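Local atomic coordinates of uncharacterized protein (Lodderomyces elongisporus NRRL YB-4239, PDB entry 4EXJ), a protein that is of uncertain function but belongs to the glutathione S-transferase superfamily and resembles the yeast regulator Ure2. Residues E101-Q106 against F161-I166; A167-E172 against R201-E206. One frame throughout, in Å; residues are numbered along the deposited sequence.

Contact 1 (E101-Q106 against F161-I166); sequences ELLFYQ and FTIVDI
Val164 turns CG1 anti to its backbone N (chi1 171°), which sets this methyl 3.7 Å from CB of Leu102, the two side chains crossing at about a right angle. Leu102 in turn holds CG anti to its carbonyl carbon (chi1 -71°), and the branch so placed brings its CD1 to 4.0 Å from the same CG1 of Val164. The other valine methyl, CG2, faces CG of Leu103 at 4.2 Å, so the valine meets two successive residues of helix 93-120. Leu103 also reaches Ile163 methyl to methyl, with CD1 of Leu103 3.9 Å from CD1 of Ile163. The side chains that meet are all apolar, and no hydrogen bond joins the segments. Behind them, Thr162 and Asp165 form the capping box that starts helix 163-179 in the glutathione transferase fold: Thr162 N donates to Asp165 OD2 (2.8 Å, anti lone pair), and Val164 N to Thr162 OG1. Asp165 OD1 is also bound by Trp198 NE1 and Phe156 N, which fixes the carboxylate in the buried interior. Leu73 of helix 68-79 packs on both Leu103 and Ile163, Leu20 of helix 15-23 touches Ile163, and Phe104 stacks on Phe104 of the second subunit.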
loop_
_atom_site.group_PDB
_atom_site.type_symbol
_atom_site.label_atom_id
_atom_site.label_comp_id
_atom_site.label_asym_id
_atom_site.label_seq_id
_atom_site.Cartn_x
_atom_site.Cartn_y
_atom_site.Cartn_z
ATOM N N GLU B 101 2.537 -9.057 3.071
ATOM C CA GLU B 101 3.390 -7.898 3.309
ATOM C C GLU B 101 4.014 -7.424 1.999
ATOM O O GLU B 101 4.125 -6.216 1.775
ATOM C CB GLU B 101 4.423 -8.159 4.420
ATOM C CG GLU B 101 5.509 -9.105 4.067
ATOM C CD GLU B 101 6.340 -9.535 5.274
ATOM O OE1 GLU B 101 7.476 -10.011 5.063
ATOM O OE2 GLU B 101 5.856 -9.403 6.424
ATOM N N LEU B 102 4.436 -8.352 1.140
ATOM C CA LEU B 102 5.042 -7.929 -0.143
ATOM C C LEU B 102 4.069 -7.266 -1.095
ATOM O O LEU B 102 4.469 -6.384 -1.871
ATOM C CB LEU B 102 5.789 -9.072 -0.839
ATOM C CG LEU B 102 7.074 -9.411 -0.085
ATOM C CD1 LEU B 102 7.658 -10.697 -0.650
ATOM C CD2 LEU B 102 8.084 -8.274 -0.157
ATOM N N LEU B 103 2.789 -7.631 -1.025
ATOM C CA LEU B 103 1.773 -6.944 -1.839
ATOM C C LEU B 103 1.561 -5.508 -1.322
ATOM O O LEU B 103 1.403 -4.558 -2.109
ATOM C CB LEU B 103 0.460 -7.723 -1.826
ATOM C CG LEU B 103 0.520 -9.047 -2.591
ATOM C CD1 LEU B 103 -0.749 -9.834 -2.337
ATOM C CD2 LEU B 103 0.715 -8.777 -4.062
ATOM N N PHE B 104 1.576 -5.324 -0.004
ATOM C CA PHE B 104 1.546 -3.959 0.533
ATOM C C PHE B 104 2.801 -3.191 0.150
ATOM O O PHE B 104 2.717 -2.045 -0.288
ATOM C CB PHE B 104 1.354 -3.956 2.059
ATOM C CG PHE B 104 -0.103 -4.006 2.480
ATOM C CD1 PHE B 104 -0.852 -2.845 2.542
ATOM C CD2 PHE B 104 -0.700 -5.212 2.810
ATOM C CE1 PHE B 104 -2.190 -2.895 2.927
ATOM C CE2 PHE B 104 -2.032 -5.263 3.187
ATOM C CZ PHE B 104 -2.758 -4.113 3.238
ATOM N N TYR B 105 3.954 -3.838 0.279
ATOM C CA TYR B 105 5.221 -3.185 -0.043
ATOM C C TYR B 105 5.276 -2.762 -1.525
ATOM O O TYR B 105 5.683 -1.616 -1.861
ATOM C CB TYR B 105 6.385 -4.147 0.285
ATOM C CG TYR B 105 7.723 -3.498 -0.001
ATOM C CD1 TYR B 105 8.258 -3.535 -1.276
ATOM C CD2 TYR B 105 8.423 -2.823 0.996
ATOM C CE1 TYR B 105 9.464 -2.910 -1.564
ATOM C CE2 TYR B 105 9.639 -2.198 0.724
ATOM C CZ TYR B 105 10.147 -2.251 -0.563
ATOM O OH TYR B 105 11.339 -1.613 -0.863
ATOM N N GLN B 106 4.864 -3.660 -2.417
ATOM C CA GLN B 106 4.925 -3.343 -3.855
ATOM C C GLN B 106 4.055 -2.156 -4.187
ATOM O O GLN B 106 4.445 -1.270 -4.946
ATOM C CB GLN B 106 4.600 -4.559 -4.731
ATOM C CG GLN B 106 4.959 -4.415 -6.205
ATOM C CD GLN B 106 3.979 -3.570 -7.000
ATOM O OE1 GLN B 106 2.782 -3.501 -6.669
ATOM N NE2 GLN B 106 4.469 -2.934 -8.058
ATOM N N PHE B 161 6.536 -19.015 -9.062
ATOM C CA PHE B 161 5.916 -17.768 -9.517
ATOM C C PHE B 161 4.552 -17.569 -8.841
ATOM O O PHE B 161 3.682 -18.443 -8.902
ATOM C CB PHE B 161 5.753 -17.866 -11.038
ATOM C CG PHE B 161 5.131 -16.659 -11.702
ATOM C CD1 PHE B 161 3.753 -16.524 -11.790
ATOM C CD2 PHE B 161 5.937 -15.717 -12.333
ATOM C CE1 PHE B 161 3.197 -15.438 -12.452
ATOM C CE2 PHE B 161 5.379 -14.634 -12.995
ATOM C CZ PHE B 161 4.025 -14.501 -13.060
ATOM N N THR B 162 4.359 -16.408 -8.196
ATOM C CA THR B 162 3.090 -16.106 -7.540
ATOM C C THR B 162 2.569 -14.692 -7.835
ATOM O O THR B 162 3.163 -13.916 -8.601
ATOM C CB THR B 162 3.201 -16.178 -5.995
ATOM O OG1 THR B 162 4.064 -15.136 -5.510
ATOM C CG2 THR B 162 3.709 -17.550 -5.539
ATOM N N ILE B 163 1.434 -14.375 -7.233
ATOM C CA ILE B 163 0.870 -13.031 -7.361
ATOM C C ILE B 163 1.855 -11.948 -6.916
ATOM O O ILE B 163 1.754 -10.812 -7.371
ATOM C CB ILE B 163 -0.501 -12.866 -6.627
ATOM C CG1 ILE B 163 -0.371 -13.183 -5.123
ATOM C CG2 ILE B 163 -1.619 -13.691 -7.346
ATOM C CD1 ILE B 163 -1.663 -13.056 -4.355
ATOM N N VAL B 164 2.797 -12.264 -6.025
ATOM C CA VAL B 164 3.788 -11.256 -5.639
ATOM C C VAL B 164 4.729 -10.974 -6.820
ATOM O O VAL B 164 5.061 -9.811 -7.135
ATOM C CB VAL B 164 4.582 -11.692 -4.411
ATOM C CG1 VAL B 164 5.747 -10.729 -4.157
ATOM C CG2 VAL B 164 3.660 -11.756 -3.185
ATOM N N ASP B 165 5.148 -12.036 -7.502
ATOM C CA ASP B 165 5.931 -11.835 -8.716
ATOM C C ASP B 165 5.154 -11.080 -9.782
ATOM O O ASP B 165 5.742 -10.269 -10.483
ATOM C CB ASP B 165 6.450 -13.156 -9.283
ATOM C CG ASP B 165 7.236 -13.945 -8.250
ATOM O OD1 ASP B 165 8.365 -13.526 -7.887
ATOM O OD2 ASP B 165 6.675 -14.953 -7.770
ATOM N N ILE B 166 3.856 -11.351 -9.918
ATOM C CA ILE B 166 3.044 -10.578 -10.859
ATOM C C ILE B 166 3.067 -9.095 -10.467
ATOM O O ILE B 166 3.300 -8.227 -11.327
ATOM C CB ILE B 166 1.601 -11.074 -10.908
ATOM C CG1 ILE B 166 1.540 -12.511 -11.455
ATOM C CG2 ILE B 166 0.723 -10.160 -11.751
ATOM C CD1 ILE B 166 0.155 -13.136 -11.336
#

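Contact 2 (A167-E172 against R201-E206); sequences AFLVGE and RAIAFE
Leu169 supplies the whole of the contact from segment 167-172 of helix 163-179, and it is met by Ala202 and Ile203 near the end of helix 193-203. Its CB bond is directed at the other segment, and CG sits between the backbone N and the carbonyl carbon (chi1 86°), an uncommon position for a helical leucine; chi2 (78°) then turns CD2 to Ala202 and CD1 to Ile203. The first of these methyls, CD2, rests against Ala202, 3.9 Å from its CB and equally far from its carbonyl O. Leu169 CB also approaches the alanine methyl, at 4.1 Å from Ala202 CB, so that the small side chain lies alongside the stem and one branch of the leucine. The short alanine permits a close backbone approach: the CA atoms of Leu169 and Ala202 are 6.6 Å apart.

At the second methyl, the side chain of Ile203 reaches over so that CD1 of Leu169 and CD1 of Ile203 stand 4.4 Å apart, a looser touch between two branch ends. No hydrogen bond spans the segments. The carbonyl that Leu169 CD2 brushes is itself engaged within its own segment: Ala202 O accepts from Phe205 N at 3.2 Å.

All three contacting residues are buried, and this is apolar helix-to-helix packing in the C-terminal domain of the glutathione transferase fold. Trp155, in a loop, lies on Ala202, whereas helix 208-213 closes over another part of the cluster, with Leu212 reaching both Leu169 and Ile203 and Val208 touching Leu169. Elsewhere on helix 163-179, Phe168 packs on Tyr105 of helix 93-120, and Val170 meets Arg15 and Lys16 of helix 15-23, placing this helix between the N-terminal domain and the C-terminal helices.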
loop_
_atom_site.group_PDB
_atom_site.type_symbol
_atom_site.label_atom_id
_atom_site.label_comp_id
_atom_site.label_asym_id
_atom_site.label_seq_id
_atom_site.Cartn_x
_atom_site.Cartn_y
_atom_site.Cartn_z
ATOM N N ALA B 167 2.827 -8.789 -9.195
ATOM C CA ALA B 167 2.782 -7.377 -8.790
ATOM C C ALA B 167 4.124 -6.683 -9.125
ATOM O O ALA B 167 4.156 -5.623 -9.780
ATOM C CB ALA B 167 2.449 -7.250 -7.310
ATOM N N PHE B 168 5.225 -7.245 -8.683
ATOM C CA PHE B 168 6.507 -6.651 -8.950
ATOM C C PHE B 168 6.892 -6.612 -10.457
ATOM O O PHE B 168 7.427 -5.644 -10.921
ATOM C CB PHE B 168 7.607 -7.355 -8.140
ATOM C CG PHE B 168 7.739 -6.903 -6.708
ATOM C CD1 PHE B 168 8.283 -5.687 -6.389
ATOM C CD2 PHE B 168 7.347 -7.712 -5.676
ATOM C CE1 PHE B 168 8.434 -5.319 -5.080
ATOM C CE2 PHE B 168 7.504 -7.323 -4.374
ATOM C CZ PHE B 168 8.026 -6.116 -4.086
ATOM N N LEU B 169 6.631 -7.684 -11.189
ATOM C CA LEU B 169 6.981 -7.710 -12.599
ATOM C C LEU B 169 6.230 -6.677 -13.443
ATOM O O LEU B 169 6.780 -6.082 -14.325
ATOM C CB LEU B 169 6.851 -9.111 -13.195
ATOM C CG LEU B 169 5.523 -9.573 -13.711
ATOM C CD1 LEU B 169 5.224 -9.000 -15.039
ATOM C CD2 LEU B 169 5.531 -11.054 -13.778
ATOM N N VAL B 170 4.961 -6.503 -13.155
ATOM C CA VAL B 170 4.206 -5.512 -13.875
ATOM C C VAL B 170 4.722 -4.081 -13.620
ATOM O O VAL B 170 4.857 -3.318 -14.532
ATOM C CB VAL B 170 2.707 -5.624 -13.577
ATOM C CG1 VAL B 170 1.948 -4.472 -14.150
ATOM C CG2 VAL B 170 2.178 -6.904 -14.111
ATOM N N GLY B 171 5.009 -3.741 -12.368
ATOM C CA GLY B 171 5.619 -2.426 -12.087
ATOM C C GLY B 171 6.972 -2.253 -12.779
ATOM O O GLY B 171 7.291 -1.183 -13.334
ATOM N N GLU B 172 7.794 -3.297 -12.758
ATOM C CA GLU B 172 9.134 -3.185 -13.329
ATOM C C GLU B 172 9.077 -3.118 -14.863
ATOM O O GLU B 172 9.834 -2.349 -15.504
ATOM C CB GLU B 172 9.981 -4.374 -12.867
ATOM C CG GLU B 172 11.371 -4.477 -13.487
ATOM C CD GLU B 172 12.198 -3.233 -13.354
ATOM O OE1 GLU B 172 11.864 -2.337 -12.536
ATOM O OE2 GLU B 172 13.229 -3.174 -14.060
ATOM N N ARG B 201 13.288 -13.947 -15.615
ATOM C CA ARG B 201 12.572 -15.201 -15.451
ATOM C C ARG B 201 11.084 -14.975 -15.251
ATOM O O ARG B 201 10.270 -15.779 -15.682
ATOM C CB ARG B 201 13.163 -16.098 -14.351
ATOM C CG ARG B 201 12.911 -15.690 -12.924
ATOM C CD ARG B 201 13.378 -16.822 -11.979
ATOM N NE ARG B 201 14.830 -16.961 -12.015
ATOM C CZ ARG B 201 15.669 -16.292 -11.225
ATOM N NH1 ARG B 201 15.215 -15.428 -10.307
ATOM N NH2 ARG B 201 16.977 -16.477 -11.354
ATOM N N ALA B 202 10.725 -13.866 -14.609
ATOM C CA ALA B 202 9.311 -13.575 -14.412
ATOM C C ALA B 202 8.569 -13.183 -15.701
ATOM O O ALA B 202 7.456 -13.644 -15.936
ATOM C CB ALA B 202 9.131 -12.501 -13.336
ATOM N N ILE B 203 9.199 -12.339 -16.519
ATOM C CA ILE B 203 8.628 -11.894 -17.773
ATOM C C ILE B 203 8.512 -13.068 -18.762
ATOM O O ILE B 203 7.623 -13.079 -19.620
ATOM C CB ILE B 203 9.447 -10.721 -18.377
ATOM C CG1 ILE B 203 8.617 -9.966 -19.416
ATOM C CG2 ILE B 203 10.781 -11.184 -18.949
ATOM C CD1 ILE B 203 7.531 -9.110 -18.794
ATOM N N ALA B 204 9.388 -14.058 -18.589
ATOM C CA ALA B 204 9.412 -15.255 -19.429
ATOM C C ALA B 204 8.394 -16.333 -19.017
ATOM O O ALA B 204 8.240 -17.352 -19.703
ATOM C CB ALA B 204 10.826 -15.849 -19.431
ATOM N N PHE B 205 7.713 -16.123 -17.891
ATOM C CA PHE B 205 6.749 -17.107 -17.389
ATOM C C PHE B 205 5.543 -17.225 -18.306
ATOM O O PHE B 205 4.870 -16.223 -18.606
ATOM C CB PHE B 205 6.292 -16.730 -15.973
ATOM C CG PHE B 205 5.413 -17.757 -15.329
ATOM C CD1 PHE B 205 5.960 -18.880 -14.731
ATOM C CD2 PHE B 205 4.045 -17.599 -15.321
ATOM C CE1 PHE B 205 5.151 -19.836 -14.136
ATOM C CE2 PHE B 205 3.222 -18.558 -14.735
ATOM C CZ PHE B 205 3.775 -19.673 -14.137
ATOM N N GLU B 206 5.264 -18.450 -18.767
ATOM C CA GLU B 206 4.095 -18.706 -19.625
ATOM C C GLU B 206 3.863 -17.593 -20.641
ATOM O O GLU B 206 4.776 -17.246 -21.389
ATOM C CB GLU B 206 2.847 -19.004 -18.794
ATOM C CG GLU B 206 3.038 -20.260 -17.919
ATOM C CD GLU B 206 1.824 -20.630 -17.090
ATOM O OE1 GLU B 206 0.752 -20.009 -17.250
ATOM O OE2 GLU B 206 1.938 -21.574 -16.276
#

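From the N terminus, the chain passes through the sheet and helices of the thioredoxin-like domain before entering helix 93-120. Contact 1 closes a mostly helical loop of 54 residues, bringing 161-166 back onto that helix. Contact 2 opens immediately afterwards on the same helix, 163-179, and closes a loop of 28 residues at 201-206. The two loops run in series, neither nested nor crossed, with centres 11 Å apart. Helix 163-179 therefore joins helix 93-120 to helix 193-203. The contacts also meet directly: Phe161 stacks with Phe205 and touches Leu169, while Gln106 packs on Ala167 and Phe168.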